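Local structure of putative sugar binding protein (6GQ0) at residues 30-35 and 86-91; 157-162 and 215-220. The protein binds beta-D-galactose and probably serves as the sugar-capturing component of a bacterial uptake system, as other members of its solute-binding family do. One frame throughout, in Å; residues are numbered along the deposited sequence.

Overall arrangement
The chain enters contact 1 with its first strand, 32-36, runs through helix 43-59, strand 62-65 and helix 73-85, and closes the loop when 86-91 comes alongside 30-35. It opens contact 2 only later: 157-162 leads into helix 166-179, strand 185-192 and helix 197-210, after which the segment 215-220 returns to close this second loop. The two loops follow in series, neither nesting nor crossing. Each sets a strand beside the one two strands earlier, with the intervening strand on the far side, so the Rossmann-like 2-1-3 order recurs in both lobes of a periplasmic binding protein. The contacts lie on opposite sides of the chain's centre, their own centres about 37 Å apart.

Contact 1 (30-35 and 86-91); sequences AYHFVL and AKVDGI
Val34 and Ile91 pair as neighbours in parallel strands, joined where Val34 N bonds Gly90 O at 3.0 Å, while just upstream Asp89 N donates to His32 O at 2.8 Å. The Asp89 side chain completes a two-bond clasp on His32: its OD2 accepts His32 N at 2.8 Å, approached from above the carboxylate plane. The same oxygen lies near the plane of the Tyr31 ring, at its CD1 edge, with ring and carboxylate nearly perpendicular. With alanine here instead of Asp89, His32 N is likely to lose this acceptor, and the edge of the Tyr31 ring its carboxylate neighbour. Asp89 CB meets the edge of the Phe33 ring at CE1, 3.7 Å away. Toward the side of Val34, Val88 CG1 sits over one face of the His32 imidazole and also packs 3.6 Å from Val34 CG2. That methyl of Val88 reaches both because it stands anti to the carbonyl carbon (chi1 -52°). His32 NE2 is bonded to Glu64 of strand 62-65, which flanks strand 32-36 opposite 90-93. Helix 73-85 covers Val34 and Ile91, whereas helix 269-284 packs against Tyr31 and Phe33.

Contact 2 (157-162 and 215-220); sequences AIITGS and NAFYGT
Ala216 O accepts a hydrogen bond from Ala157 N at 2.8 Å, and the two strands run parallel, 21° apart in direction. Phe217 follows with its ring turned to the same face of the sheet as Ala157 and Ile159. Its CE2 lies 4.0 Å from Ala157 CB, while Ile159 CG1 stands more loosely at the ring edge. Helices 197-210 and 224-234 close over this face. Tyr218 points to the other face and carries two backbone bonds: its N donates to Ala157 O, and its O receives Ile159 N at 2.7 Å. With CG anti to the backbone N (chi1 171°), the ring runs alongside Ile158, the two side chains pointing the same way and Tyr218 CD2 3.8 Å from Ile158 CG2. The ring also stacks on Phe175, and its hydroxyl is hydrogen-bonded to the backbone O of Arg171, a galactose-binding residue. Gly219 brings only backbone, its CA 3.2 Å from Ile159 O in a CA-H...O contact. Thr220 ends the pairing, its N bonded to Ile159 O at 3.0 Å. Beyond it the hydroxyls of Thr160 and Thr220 approach to 2.8 Å, OG1 to OG1, and Gln168 OE1 hydrogen-bonds Thr220 OG1 and Gly161 N. The chemistry therefore changes along the contact, from mainly aliphatic and aromatic packing on both faces to a buried polar cluster at the C-terminal ends of the strands. There Thr220 O accepts a hydrogen bond from Arg171 NH1, so this polar end adjoins the sugar site.

Contact 1 (30-35 and 86-91)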
loop_
_atom_site.group_PDB
_atom_site.type_symbol
_atom_site.label_atom_id
_atom_site.label_comp_id
_atom_site.label_asym_id
_atom_site.label_seq_id
_atom_site.Cartn_x
_atom_site.Cartn_y
_atom_site.Cartn_z
ATOM N N ALA A 30 -17.919 26.193 5.019
ATOM C CA ALA A 30 -17.049 25.097 5.419
ATOM C C ALA A 30 -16.244 24.591 4.229
ATOM O O ALA A 30 -16.706 24.595 3.083
ATOM C CB ALA A 30 -17.854 23.946 6.023
ATOM N N TYR A 31 -15.020 24.162 4.513
ATOM C CA TYR A 31 -14.191 23.568 3.478
ATOM C C TYR A 31 -14.748 22.216 3.045
ATOM O O TYR A 31 -15.207 21.421 3.867
ATOM C CB TYR A 31 -12.756 23.421 3.975
ATOM C CG TYR A 31 -11.979 24.720 3.974
ATOM C CD1 TYR A 31 -11.640 25.337 2.778
ATOM C CD2 TYR A 31 -11.577 25.317 5.161
ATOM C CE1 TYR A 31 -10.928 26.507 2.763
ATOM C CE2 TYR A 31 -10.864 26.492 5.158
ATOM C CZ TYR A 31 -10.543 27.086 3.954
ATOM O OH TYR A 31 -9.824 28.261 3.932
ATOM N N HIS A 32 -14.737 21.978 1.747
ATOM C CA HIS A 32 -15.201 20.750 1.151
ATOM C C HIS A 32 -14.043 20.034 0.491
ATOM O O HIS A 32 -13.544 20.480 -0.501
ATOM C CB HIS A 32 -16.282 21.051 0.123
ATOM C CG HIS A 32 -16.794 19.846 -0.592
ATOM N ND1 HIS A 32 -17.594 19.924 -1.706
ATOM C CD2 HIS A 32 -16.608 18.530 -0.360
ATOM C CE1 HIS A 32 -17.879 18.707 -2.128
ATOM N NE2 HIS A 32 -17.285 17.845 -1.329
ATOM N N PHE A 33 -13.628 18.923 1.061
ATOM C CA PHE A 33 -12.527 18.139 0.546
ATOM C C PHE A 33 -13.010 16.792 0.034
ATOM O O PHE A 33 -13.950 16.275 0.525
ATOM C CB PHE A 33 -11.518 17.875 1.662
ATOM C CG PHE A 33 -10.900 19.102 2.252
ATOM C CD1 PHE A 33 -10.796 20.261 1.551
ATOM C CD2 PHE A 33 -10.381 19.064 3.505
ATOM C CE1 PHE A 33 -10.225 21.366 2.109
ATOM C CE2 PHE A 33 -9.801 20.165 4.069
ATOM C CZ PHE A 33 -9.725 21.319 3.371
ATOM N N VAL A 34 -12.353 16.244 -0.964
ATOM C CA VAL A 34 -12.674 14.920 -1.496
ATOM C C VAL A 34 -11.497 13.991 -1.229
ATOM O O VAL A 34 -10.345 14.341 -1.516
ATOM C CB VAL A 34 -12.987 14.968 -3.004
ATOM C CG1 VAL A 34 -13.374 13.575 -3.519
ATOM C CG2 VAL A 34 -14.078 15.990 -3.295
ATOM N N LEU A 35 -11.788 12.812 -0.681
ATOM C CA LEU A 35 -10.810 11.746 -0.517
ATOM C C LEU A 35 -11.252 10.572 -1.382
ATOM O O LEU A 35 -12.369 10.068 -1.227
ATOM C CB LEU A 35 -10.678 11.338 0.954
ATOM C CG LEU A 35 -9.432 10.519 1.331
ATOM C CD1 LEU A 35 -9.189 10.553 2.826
ATOM C CD2 LEU A 35 -9.515 9.086 0.877
ATOM N N ALA A 86 -16.120 19.984 -9.674
ATOM C CA ALA A 86 -17.061 20.496 -8.688
ATOM C C ALA A 86 -16.510 21.667 -7.882
ATOM O O ALA A 86 -17.194 22.143 -6.969
ATOM C CB ALA A 86 -17.487 19.377 -7.732
ATOM N N LYS A 87 -15.301 22.138 -8.196
ATOM C CA LYS A 87 -14.668 23.244 -7.470
ATOM C C LYS A 87 -14.615 22.973 -5.966
ATOM O O LYS A 87 -14.885 23.851 -5.144
ATOM C CB LYS A 87 -15.365 24.575 -7.759
ATOM C CG LYS A 87 -14.925 25.221 -9.060
ATOM C CD LYS A 87 -14.761 26.736 -8.897
ATOM C CE LYS A 87 -14.208 27.368 -10.163
ATOM N NZ LYS A 87 -14.389 28.851 -10.156
ATOM N N VAL A 88 -14.274 21.733 -5.607
ATOM C CA VAL A 88 -13.979 21.419 -4.215
ATOM C C VAL A 88 -12.693 22.120 -3.790
ATOM O O VAL A 88 -11.874 22.538 -4.615
ATOM C CB VAL A 88 -13.870 19.898 -4.024
ATOM C CG1 VAL A 88 -15.102 19.213 -4.590
ATOM C CG2 VAL A 88 -12.609 19.382 -4.690
ATOM N N ASP A 89 -12.494 22.206 -2.473
ATOM C CA ASP A 89 -11.385 22.972 -1.917
ATOM C C ASP A 89 -10.067 22.213 -1.904
ATOM O O ASP A 89 -9.010 22.846 -1.839
ATOM C CB ASP A 89 -11.743 23.427 -0.505
ATOM C CG ASP A 89 -13.003 24.270 -0.484
ATOM O OD1 ASP A 89 -13.245 24.957 -1.489
ATOM O OD2 ASP A 89 -13.761 24.236 0.510
ATOM N N GLY A 90 -10.104 20.885 -1.976
ATOM C CA GLY A 90 -8.897 20.087 -2.058
ATOM C C GLY A 90 -9.258 18.638 -2.326
ATOM O O GLY A 90 -10.376 18.197 -2.044
ATOM N N ILE A 91 -8.298 17.910 -2.886
ATOM C CA ILE A 91 -8.479 16.508 -3.259
ATOM C C ILE A 91 -7.339 15.687 -2.671
ATOM O O ILE A 91 -6.165 16.048 -2.810
ATOM C CB ILE A 91 -8.552 16.337 -4.789
ATOM C CG1 ILE A 91 -9.864 16.939 -5.310
ATOM C CG2 ILE A 91 -8.469 14.852 -5.172
ATOM C CD1 ILE A 91 -9.966 17.020 -6.815
#

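Contact 2 (157-162 and 215-220)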
loop_
_atom_site.group_PDB
_atom_site.type_symbol
_atom_site.label_atom_id
_atom_site.label_comp_id
_atom_site.label_asym_id
_atom_site.label_seq_id
_atom_site.Cartn_x
_atom_site.Cartn_y
_atom_site.Cartn_z
ATOM N N ALA A 157 10.651 -15.941 -4.135
ATOM C CA ALA A 157 9.764 -15.446 -5.176
ATOM C C ALA A 157 8.995 -14.244 -4.643
ATOM O O ALA A 157 8.564 -14.230 -3.483
ATOM C CB ALA A 157 8.784 -16.526 -5.642
ATOM N N ILE A 158 8.825 -13.238 -5.495
ATOM C CA ILE A 158 8.135 -12.003 -5.137
ATOM C C ILE A 158 6.794 -11.965 -5.854
ATOM O O ILE A 158 6.733 -12.117 -7.078
ATOM C CB ILE A 158 8.966 -10.760 -5.494
ATOM C CG1 ILE A 158 10.335 -10.805 -4.797
ATOM C CG2 ILE A 158 8.170 -9.489 -5.144
ATOM C CD1 ILE A 158 11.185 -9.540 -4.971
ATOM N N ILE A 159 5.724 -11.740 -5.101
ATOM C CA ILE A 159 4.413 -11.459 -5.677
ATOM C C ILE A 159 4.131 -9.977 -5.456
ATOM O O ILE A 159 4.157 -9.502 -4.319
ATOM C CB ILE A 159 3.306 -12.315 -5.051
ATOM C CG1 ILE A 159 3.668 -13.805 -5.121
ATOM C CG2 ILE A 159 1.977 -12.028 -5.743
ATOM C CD1 ILE A 159 3.795 -14.301 -6.505
ATOM N N THR A 160 3.859 -9.251 -6.531
ATOM C CA THR A 160 3.574 -7.830 -6.427
ATOM C C THR A 160 2.219 -7.537 -7.063
ATOM O O THR A 160 1.768 -8.256 -7.960
ATOM C CB THR A 160 4.687 -6.985 -7.068
ATOM O OG1 THR A 160 4.510 -5.606 -6.697
ATOM C CG2 THR A 160 4.690 -7.125 -8.585
ATOM N N GLY A 161 1.554 -6.498 -6.556
ATOM C CA GLY A 161 0.244 -6.141 -7.077
ATOM C C GLY A 161 0.296 -5.732 -8.535
ATOM O O GLY A 161 -0.563 -6.122 -9.332
ATOM N N SER A 162 1.311 -4.963 -8.912
ATOM C CA SER A 162 1.512 -4.637 -10.319
ATOM C C SER A 162 2.896 -4.036 -10.492
ATOM O O SER A 162 3.538 -3.600 -9.529
ATOM C CB SER A 162 0.431 -3.682 -10.850
ATOM O OG SER A 162 0.737 -2.331 -10.578
ATOM N N ASN A 215 11.754 -21.340 -1.296
ATOM C CA ASN A 215 11.414 -21.524 0.111
ATOM C C ASN A 215 11.026 -20.210 0.779
ATOM O O ASN A 215 10.942 -20.141 2.013
ATOM C CB ASN A 215 12.578 -22.188 0.865
ATOM C CG ASN A 215 13.911 -21.454 0.688
ATOM O OD1 ASN A 215 13.958 -20.233 0.544
ATOM N ND2 ASN A 215 15.005 -22.211 0.713
ATOM N N ALA A 216 10.765 -19.174 0.000
ATOM C CA ALA A 216 10.481 -17.861 0.573
ATOM C C ALA A 216 9.622 -17.075 -0.400
ATOM O O ALA A 216 9.951 -17.000 -1.589
ATOM C CB ALA A 216 11.784 -17.114 0.885
ATOM N N PHE A 217 8.520 -16.508 0.099
ATOM C CA PHE A 217 7.685 -15.597 -0.672
ATOM C C PHE A 217 7.628 -14.215 -0.013
ATOM O O PHE A 217 7.511 -14.086 1.213
ATOM C CB PHE A 217 6.272 -16.116 -0.834
ATOM C CG PHE A 217 6.163 -17.305 -1.747
ATOM C CD1 PHE A 217 6.404 -18.583 -1.274
ATOM C CD2 PHE A 217 5.807 -17.136 -3.079
ATOM C CE1 PHE A 217 6.263 -19.714 -2.119
ATOM C CE2 PHE A 217 5.668 -18.262 -3.930
ATOM C CZ PHE A 217 5.906 -19.533 -3.442
ATOM N N TYR A 218 7.702 -13.193 -0.850
ATOM C CA TYR A 218 7.520 -11.797 -0.457
ATOM C C TYR A 218 6.352 -11.240 -1.260
ATOM O O TYR A 218 6.402 -11.229 -2.492
ATOM C CB TYR A 218 8.801 -11.016 -0.718
ATOM C CG TYR A 218 8.685 -9.521 -0.564
ATOM C CD1 TYR A 218 8.106 -8.965 0.559
ATOM C CD2 TYR A 218 9.176 -8.676 -1.543
ATOM C CE1 TYR A 218 8.010 -7.569 0.706
ATOM C CE2 TYR A 218 9.103 -7.285 -1.405
ATOM C CZ TYR A 218 8.518 -6.746 -0.279
ATOM O OH TYR A 218 8.445 -5.378 -0.126
ATOM N N GLY A 219 5.290 -10.829 -0.571
ATOM C CA GLY A 219 4.148 -10.171 -1.203
ATOM C C GLY A 219 4.127 -8.694 -0.838
ATOM O O GLY A 219 4.392 -8.335 0.311
ATOM N N THR A 220 3.805 -7.836 -1.814
ATOM C CA THR A 220 3.843 -6.380 -1.608
ATOM C C THR A 220 2.469 -5.718 -1.568
ATOM O O THR A 220 2.399 -4.504 -1.346
ATOM C CB THR A 220 4.700 -5.672 -2.678
ATOM O OG1 THR A 220 4.098 -5.774 -3.981
ATOM C CG2 THR A 220 6.108 -6.217 -2.721
#